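Local coordinates for protein separin (Saccharomyces cerevisiae, PDB 5U1T) that cleaves the Scc1 subunit of cohesin as a caspase-like cysteine protease at anaphase onset, and is held inactive by securin for most of the cell cycle, at residues Asp537-Pro540 against Leu541-Asn544; Asn1325-Glu1329 against Ile1330-Met1334; Glu1452-Thr1455 against Leu1456-Leu1460. All blocks are in the same frame, centred on the assembly; numbering follows the deposited sequence.

Contact 1 of 3, residues Asp537-Pro540 against Leu541-Asn544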
loop_
_atom_site.group_PDB
_atom_site.type_symbol
_atom_site.label_atom_id
_atom_site.label_comp_id
_atom_site.label_asym_id
_atom_site.label_seq_id
_atom_site.Cartn_x
_atom_site.Cartn_y
_atom_site.Cartn_z
ATOM N N ASP A 537 10.450 -24.877 7.118
ATOM C CA ASP A 537 10.241 -26.206 7.711
ATOM C C ASP A 537 11.387 -26.631 8.663
ATOM O O ASP A 537 11.465 -27.790 9.086
ATOM C CB ASP A 537 10.059 -27.262 6.590
ATOM C CG ASP A 537 11.344 -27.506 5.776
ATOM O OD1 ASP A 537 12.397 -26.913 6.104
ATOM O OD2 ASP A 537 11.319 -28.309 4.801
ATOM N N LEU A 538 12.294 -25.701 8.957
ATOM C CA LEU A 538 13.429 -25.995 9.827
ATOM C C LEU A 538 13.055 -25.840 11.290
ATOM O O LEU A 538 12.488 -24.840 11.677
ATOM C CB LEU A 538 14.608 -25.088 9.499
ATOM C CG LEU A 538 15.144 -25.160 8.069
ATOM C CD1 LEU A 538 16.494 -24.469 7.959
ATOM C CD2 LEU A 538 15.254 -26.613 7.614
ATOM N N ASP A 539 13.366 -26.832 12.108
ATOM C CA ASP A 539 13.115 -26.696 13.529
ATOM C C ASP A 539 14.027 -25.614 14.121
ATOM O O ASP A 539 15.228 -25.601 13.866
ATOM C CB ASP A 539 13.319 -28.027 14.250
ATOM C CG ASP A 539 12.998 -27.930 15.729
ATOM O OD1 ASP A 539 13.883 -27.495 16.489
ATOM O OD2 ASP A 539 11.857 -28.254 16.138
ATOM N N PRO A 540 13.457 -24.692 14.907
ATOM C CA PRO A 540 14.237 -23.590 15.484
ATOM C C PRO A 540 15.379 -24.078 16.369
ATOM O O PRO A 540 16.511 -23.599 16.276
ATOM C CB PRO A 540 13.210 -22.832 16.321
ATOM C CG PRO A 540 12.133 -23.835 16.601
ATOM C CD PRO A 540 12.063 -24.690 15.373
ATOM N N LEU A 541 15.078 -25.037 17.226
ATOM C CA LEU A 541 16.073 -25.544 18.146
ATOM C C LEU A 541 17.256 -26.157 17.397
ATOM O O LEU A 541 18.409 -26.065 17.841
ATOM C CB LEU A 541 15.448 -26.579 19.074
ATOM C CG LEU A 541 16.098 -26.636 20.443
ATOM C CD1 LEU A 541 15.872 -25.297 21.094
ATOM C CD2 LEU A 541 15.520 -27.769 21.276
ATOM N N GLU A 542 16.972 -26.792 16.260
ATOM C CA GLU A 542 18.018 -27.471 15.515
ATOM C C GLU A 542 18.829 -26.473 14.702
ATOM O O GLU A 542 20.019 -26.674 14.538
ATOM C CB GLU A 542 17.450 -28.576 14.606
ATOM C CG GLU A 542 16.771 -28.100 13.316
ATOM C CD GLU A 542 16.608 -29.221 12.290
ATOM O OE1 GLU A 542 15.629 -29.187 11.480
ATOM O OE2 GLU A 542 17.476 -30.130 12.301
ATOM N N LEU A 543 18.222 -25.389 14.219
ATOM C CA LEU A 543 18.953 -24.488 13.322
ATOM C C LEU A 543 20.155 -23.895 14.055
ATOM O O LEU A 543 21.216 -23.682 13.458
ATOM C CB LEU A 543 18.049 -23.373 12.755
ATOM C CG LEU A 543 17.752 -22.090 13.559
ATOM C CD1 LEU A 543 18.837 -21.003 13.417
ATOM C CD2 LEU A 543 16.351 -21.515 13.220
ATOM N N ASN A 544 20.008 -23.663 15.355
ATOM C CA ASN A 544 21.128 -23.159 16.154
ATOM C C ASN A 544 22.237 -24.161 16.506
ATOM O O ASN A 544 23.350 -23.751 16.857
ATOM C CB ASN A 544 20.599 -22.570 17.452
ATOM C CG ASN A 544 20.188 -21.141 17.292
ATOM O OD1 ASN A 544 19.128 -20.732 17.777
ATOM N ND2 ASN A 544 21.019 -20.356 16.594
#
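D539 and E542 mark the place where the chain passes from an open run into the short helix 540-543, their CA atoms 5.3 Å apart. The first turn is closed by a bond of 3.0 Å from L543 N to D539 O; E542 N adds a weak bond to the same oxygen.

The amides that begin a helix have no earlier turn of carbonyls to bind, and the capping box is a classic answer. D539 is the N-cap residue. Its CG stands anti to the backbone N (chi1 -177°), which swings the carboxylate over the first turn. There OD1 uses its anti lone pair to accept from E542 N at 3.2 Å. The same atom meets L541 N at 2.8 Å, though this bond is strongly bent and weak. E542 returns the favour: its OE1 accepts, also weakly, from D539 N at 3.3 Å. To reach back it places CG between its own backbone N and carbonyl carbon (chi1 76°) and then runs extended, CG passing 3.6 Å from D539 CB. The like charges remain separated, D539 OD1 lying 5.6 Å from E542 OE1, and the amides at the helix start would probably ease their repulsion. P540, as first residue of the helix, has no N-H that would need a cap. L543 folds back against it, CD2 resting 3.7 Å from P540 CA.

The loop leading into this turn lies against two longer helices: L538 packs on R526 and M527 of helix 523-533 and on Y564 of helix 557-572, while L543 O accepts a hydrogen bond from R561 of the latter.

Contact 2 of 3, residues Asn1325-Glu1329 against Ile1330-Met1334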
loop_
_atom_site.group_PDB
_atom_site.type_symbol
_atom_site.label_atom_id
_atom_site.label_comp_id
_atom_site.label_asym_id
_atom_site.label_seq_id
_atom_site.Cartn_x
_atom_site.Cartn_y
_atom_site.Cartn_z
ATOM N N ASN A 1325 -29.262 47.626 41.554
ATOM C CA ASN A 1325 -30.478 47.750 42.317
ATOM C C ASN A 1325 -30.578 46.642 43.353
ATOM O O ASN A 1325 -31.089 45.570 43.062
ATOM C CB ASN A 1325 -31.695 47.737 41.391
ATOM C CG ASN A 1325 -31.848 49.036 40.627
ATOM O OD1 ASN A 1325 -31.862 49.061 39.403
ATOM N ND2 ASN A 1325 -31.949 50.136 41.361
ATOM N N ALA A 1326 -30.088 46.904 44.563
ATOM C CA ALA A 1326 -30.281 45.986 45.680
ATOM C C ALA A 1326 -31.748 45.554 45.799
ATOM O O ALA A 1326 -32.634 46.405 45.919
ATOM C CB ALA A 1326 -29.825 46.632 46.958
ATOM N N TYR A 1327 -31.996 44.242 45.748
ATOM C CA TYR A 1327 -33.352 43.694 45.834
ATOM C C TYR A 1327 -33.921 44.020 47.207
ATOM O O TYR A 1327 -35.128 44.098 47.418
ATOM C CB TYR A 1327 -33.362 42.179 45.591
ATOM C CG TYR A 1327 -33.183 41.757 44.142
ATOM C CD1 TYR A 1327 -32.712 42.650 43.187
ATOM C CD2 TYR A 1327 -33.515 40.470 43.726
ATOM C CE1 TYR A 1327 -32.558 42.277 41.868
ATOM C CE2 TYR A 1327 -33.372 40.084 42.382
ATOM C CZ TYR A 1327 -32.880 40.994 41.465
ATOM O OH TYR A 1327 -32.713 40.637 40.146
ATOM N N ASP A 1328 -32.998 44.209 48.128
ATOM C CA ASP A 1328 -33.219 44.748 49.448
ATOM C C ASP A 1328 -34.088 45.999 49.503
ATOM O O ASP A 1328 -34.806 46.244 50.479
ATOM C CB ASP A 1328 -31.854 45.068 50.042
ATOM C CG ASP A 1328 -31.760 44.666 51.459
ATOM O OD1 ASP A 1328 -32.784 44.839 52.144
ATOM O OD2 ASP A 1328 -30.695 44.155 51.892
ATOM N N GLU A 1329 -33.995 46.817 48.466
ATOM C CA GLU A 1329 -34.641 48.110 48.490
ATOM C C GLU A 1329 -35.391 48.413 47.213
ATOM O O GLU A 1329 -35.696 49.563 46.944
ATOM C CB GLU A 1329 -33.619 49.223 48.760
ATOM C CG GLU A 1329 -32.179 48.891 48.449
ATOM C CD GLU A 1329 -31.254 50.078 48.646
ATOM O OE1 GLU A 1329 -31.757 51.226 48.738
ATOM O OE2 GLU A 1329 -30.018 49.876 48.716
ATOM N N ILE A 1330 -35.680 47.396 46.411
ATOM C CA ILE A 1330 -36.633 47.582 45.335
ATOM C C ILE A 1330 -38.017 47.430 45.950
ATOM O O ILE A 1330 -38.226 46.559 46.796
ATOM C CB ILE A 1330 -36.435 46.562 44.193
ATOM C CG1 ILE A 1330 -35.055 46.739 43.542
ATOM C CG2 ILE A 1330 -37.571 46.662 43.163
ATOM C CD1 ILE A 1330 -34.604 45.551 42.725
ATOM N N ASP A 1331 -38.957 48.277 45.556
ATOM C CA ASP A 1331 -40.318 48.100 46.034
ATOM C C ASP A 1331 -41.078 47.127 45.144
ATOM O O ASP A 1331 -41.797 47.540 44.240
ATOM C CB ASP A 1331 -41.057 49.436 46.096
ATOM C CG ASP A 1331 -42.329 49.353 46.918
ATOM O OD1 ASP A 1331 -42.717 48.227 47.311
ATOM O OD2 ASP A 1331 -42.944 50.415 47.164
ATOM N N PHE A 1332 -40.919 45.834 45.415
ATOM C CA PHE A 1332 -41.562 44.792 44.617
ATOM C C PHE A 1332 -43.074 44.849 44.745
ATOM O O PHE A 1332 -43.776 44.556 43.784
ATOM C CB PHE A 1332 -41.048 43.404 45.011
ATOM C CG PHE A 1332 -39.674 43.104 44.492
ATOM C CD1 PHE A 1332 -39.495 42.684 43.194
ATOM C CD2 PHE A 1332 -38.562 43.266 45.299
ATOM C CE1 PHE A 1332 -38.238 42.421 42.707
ATOM C CE2 PHE A 1332 -37.302 42.998 44.820
ATOM C CZ PHE A 1332 -37.139 42.571 43.516
ATOM N N SER A 1333 -43.568 45.241 45.921
ATOM C CA SER A 1333 -45.008 45.330 46.149
ATOM C C SER A 1333 -45.608 46.275 45.130
ATOM O O SER A 1333 -46.598 45.954 44.459
ATOM C CB SER A 1333 -45.304 45.806 47.560
ATOM O OG SER A 1333 -44.229 45.447 48.413
ATOM N N MET A 1334 -44.965 47.423 44.979
ATOM C CA MET A 1334 -45.420 48.445 44.054
ATOM C C MET A 1334 -45.188 48.042 42.585
ATOM O O MET A 1334 -46.039 48.305 41.731
ATOM C CB MET A 1334 -44.726 49.765 44.389
ATOM C CG MET A 1334 -45.540 51.008 44.158
ATOM S SD MET A 1334 -47.123 51.045 45.041
ATOM C CE MET A 1334 -46.599 50.446 46.659
#
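Y1327, I1330 and F1332 make a small apolar cluster on the approach to helix 1332-1347, built round an edge-to-face aromatic pair. F1332 directs its edge at one face of the Y1327 ring, with the planes at 75° and the centroids 5.7 Å apart. Its CZ lies toward the rim of that face, 4.1 Å from Y1327 CG.

I1330 serves both rings through separate branches. CG1 sits beside the backbone N (chi1 -63°) and carries CD1 to within 3.5 Å of Y1327 CD1, meeting the ring obliquely. The other branch ends in CG2, which lies over the centre of one F1332 face. The backbone joins in as well: Y1327 O comes up to the edge of the F1332 ring, close to its plane, and accepts a weak bond from I1330 N at 3.5 Å.

An inverse gamma turn centred on D1331 then swings the chain into the helix, closed by a weak bond of 3.1 Å from F1332 N to I1330 O. D1331 is also the N-cap residue. Its OD1 accepts from M1334 N at 3.3 Å, a straight but weak bond, with S1333 OG as a second weak donor.

Y1327 and I1330 also both touch L1315 of helix 1303-1320, which precedes this loop, and I1330 packs on L1270 and P1271.

Contact 3 of 3, residues Glu1452-Thr1455 against Leu1456-Leu1460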
loop_
_atom_site.group_PDB
_atom_site.type_symbol
_atom_site.label_atom_id
_atom_site.label_comp_id
_atom_site.label_asym_id
_atom_site.label_seq_id
_atom_site.Cartn_x
_atom_site.Cartn_y
_atom_site.Cartn_z
ATOM N N GLU A 1452 -43.620 -1.582 -5.539
ATOM C CA GLU A 1452 -42.284 -1.723 -6.108
ATOM C C GLU A 1452 -41.666 -0.360 -6.402
ATOM O O GLU A 1452 -42.374 0.567 -6.799
ATOM C CB GLU A 1452 -42.329 -2.581 -7.377
ATOM C CG GLU A 1452 -41.827 -4.012 -7.176
ATOM C CD GLU A 1452 -42.234 -4.932 -8.315
ATOM O OE1 GLU A 1452 -41.417 -5.823 -8.681
ATOM O OE2 GLU A 1452 -43.368 -4.766 -8.841
ATOM N N GLU A 1453 -40.348 -0.262 -6.218
ATOM C CA GLU A 1453 -39.621 1.013 -6.195
ATOM C C GLU A 1453 -40.007 2.035 -7.265
ATOM O O GLU A 1453 -40.158 3.220 -6.964
ATOM C CB GLU A 1453 -38.117 0.762 -6.296
ATOM C CG GLU A 1453 -37.273 2.008 -6.006
ATOM C CD GLU A 1453 -35.777 1.749 -6.095
ATOM O OE1 GLU A 1453 -35.005 2.264 -5.254
ATOM O OE2 GLU A 1453 -35.372 1.025 -7.019
ATOM N N GLU A 1454 -40.175 1.590 -8.506
ATOM C CA GLU A 1454 -40.434 2.525 -9.599
ATOM C C GLU A 1454 -41.840 3.143 -9.551
ATOM O O GLU A 1454 -42.067 4.222 -10.105
ATOM C CB GLU A 1454 -40.214 1.837 -10.952
ATOM C CG GLU A 1454 -41.496 1.328 -11.615
ATOM C CD GLU A 1454 -41.255 0.699 -12.979
ATOM O OE1 GLU A 1454 -40.094 0.293 -13.255
ATOM O OE2 GLU A 1454 -42.230 0.612 -13.775
ATOM N N THR A 1455 -42.788 2.485 -8.890
ATOM C CA THR A 1455 -44.156 2.995 -8.927
ATOM C C THR A 1455 -44.370 4.084 -7.868
ATOM O O THR A 1455 -45.166 5.010 -8.076
ATOM C CB THR A 1455 -45.220 1.863 -8.761
ATOM O OG1 THR A 1455 -45.030 1.179 -7.515
ATOM C CG2 THR A 1455 -45.103 0.851 -9.895
ATOM N N LEU A 1456 -43.671 4.015 -6.739
ATOM C CA LEU A 1456 -43.875 5.097 -5.788
ATOM C C LEU A 1456 -42.891 6.230 -6.073
ATOM O O LEU A 1456 -43.113 7.360 -5.663
ATOM C CB LEU A 1456 -43.790 4.623 -4.329
ATOM C CG LEU A 1456 -42.703 3.695 -3.814
ATOM C CD1 LEU A 1456 -41.373 4.310 -4.088
ATOM C CD2 LEU A 1456 -42.882 3.461 -2.323
ATOM N N LEU A 1457 -41.814 5.933 -6.793
ATOM C CA LEU A 1457 -40.962 7.006 -7.276
ATOM C C LEU A 1457 -41.759 7.876 -8.244
ATOM O O LEU A 1457 -41.615 9.094 -8.258
ATOM C CB LEU A 1457 -39.702 6.454 -7.940
ATOM C CG LEU A 1457 -38.606 6.100 -6.933
ATOM C CD1 LEU A 1457 -37.364 5.649 -7.640
ATOM C CD2 LEU A 1457 -38.282 7.276 -6.032
ATOM N N LYS A 1458 -42.618 7.249 -9.045
ATOM C CA LYS A 1458 -43.451 8.014 -9.966
ATOM C C LYS A 1458 -44.612 8.577 -9.163
ATOM O O LYS A 1458 -45.064 9.685 -9.423
ATOM C CB LYS A 1458 -43.907 7.159 -11.180
ATOM C CG LYS A 1458 -45.305 6.497 -11.149
ATOM C CD LYS A 1458 -45.505 5.583 -12.378
ATOM C CE LYS A 1458 -44.218 4.770 -12.659
ATOM N NZ LYS A 1458 -44.303 3.644 -13.663
ATOM N N MET A 1459 -45.062 7.843 -8.152
ATOM C CA MET A 1459 -46.085 8.380 -7.261
ATOM C C MET A 1459 -45.639 9.698 -6.652
ATOM O O MET A 1459 -46.375 10.675 -6.668
ATOM C CB MET A 1459 -46.409 7.402 -6.140
ATOM C CG MET A 1459 -47.500 6.415 -6.452
ATOM S SD MET A 1459 -47.882 5.493 -4.952
ATOM C CE MET A 1459 -49.527 4.887 -5.352
ATOM N N LEU A 1460 -44.422 9.717 -6.124
ATOM C CA LEU A 1460 -43.919 10.890 -5.424
ATOM C C LEU A 1460 -43.784 12.096 -6.331
ATOM O O LEU A 1460 -44.166 13.201 -5.953
ATOM C CB LEU A 1460 -42.568 10.597 -4.779
ATOM C CG LEU A 1460 -42.634 9.616 -3.619
ATOM C CD1 LEU A 1460 -41.241 9.079 -3.301
ATOM C CD2 LEU A 1460 -43.277 10.281 -2.417
#
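M1459 N is bonded to T1455 O at 2.8 Å, and T1455 is itself tied back to the start of helix 1453-1461. Its OG1, set between the backbone N and the carbonyl carbon (chi1 59°), donates to E1452 O at 2.8 Å, in the carbonyl plane and on a lone pair. T1455 N reaches the same oxygen at 2.9 Å, so two donors grip the carbonyl of the N-cap residue. Replacing T1455 with a valine would probably leave E1452 O with the amide bond alone in this turn and make the first turn less firmly held.

The next rungs are L1457 N to E1453 O at 3.2 Å and K1458 N to E1454 O at 3.3 Å. Along the outer side E1454 and K1458 run side by side. Their salt bridge is long, 3.7 Å from OE2 to NZ, and K1458 bends at chi3 on its way to it. E1453 and L1457 likewise lie alongside, E1453 CG 4.0 Å from L1457 CD1, while the E1453 carboxylate makes a salt bridge with R1479.

Helix 1453-1461 links the parallel strands 1444-1447 and 1465-1469, a beta-alpha-beta crossover that passes strand 1412-1416. M1459 rests on S1413, I1415 and F1466 of this sheet; L1456 and L1457 touch V1478, and E1453 also meets an apolar side chain of the second protein chain.

Overall arrangement
Read from the N terminus, the three contacts follow in series, neither nested nor crossed, and each shows a helix being started locally. Contact 1 ends the loop that follows helix 523-533 and starts helix 540-543 in the helical part of the chain. Contact 2 ends the loop that follows helix 1303-1320 and starts helix 1332-1347, and contact 3 begins the helix between two strands of the six-stranded sheet; these two both belong to the C50 peptidase region. None touches another: the centres of contacts 1 and 2 are about 95 Å apart, and the centres of contacts 2 and 3 are about 68 Å apart. Contacts 1 and 3 fall on opposite sides of the chain's centre.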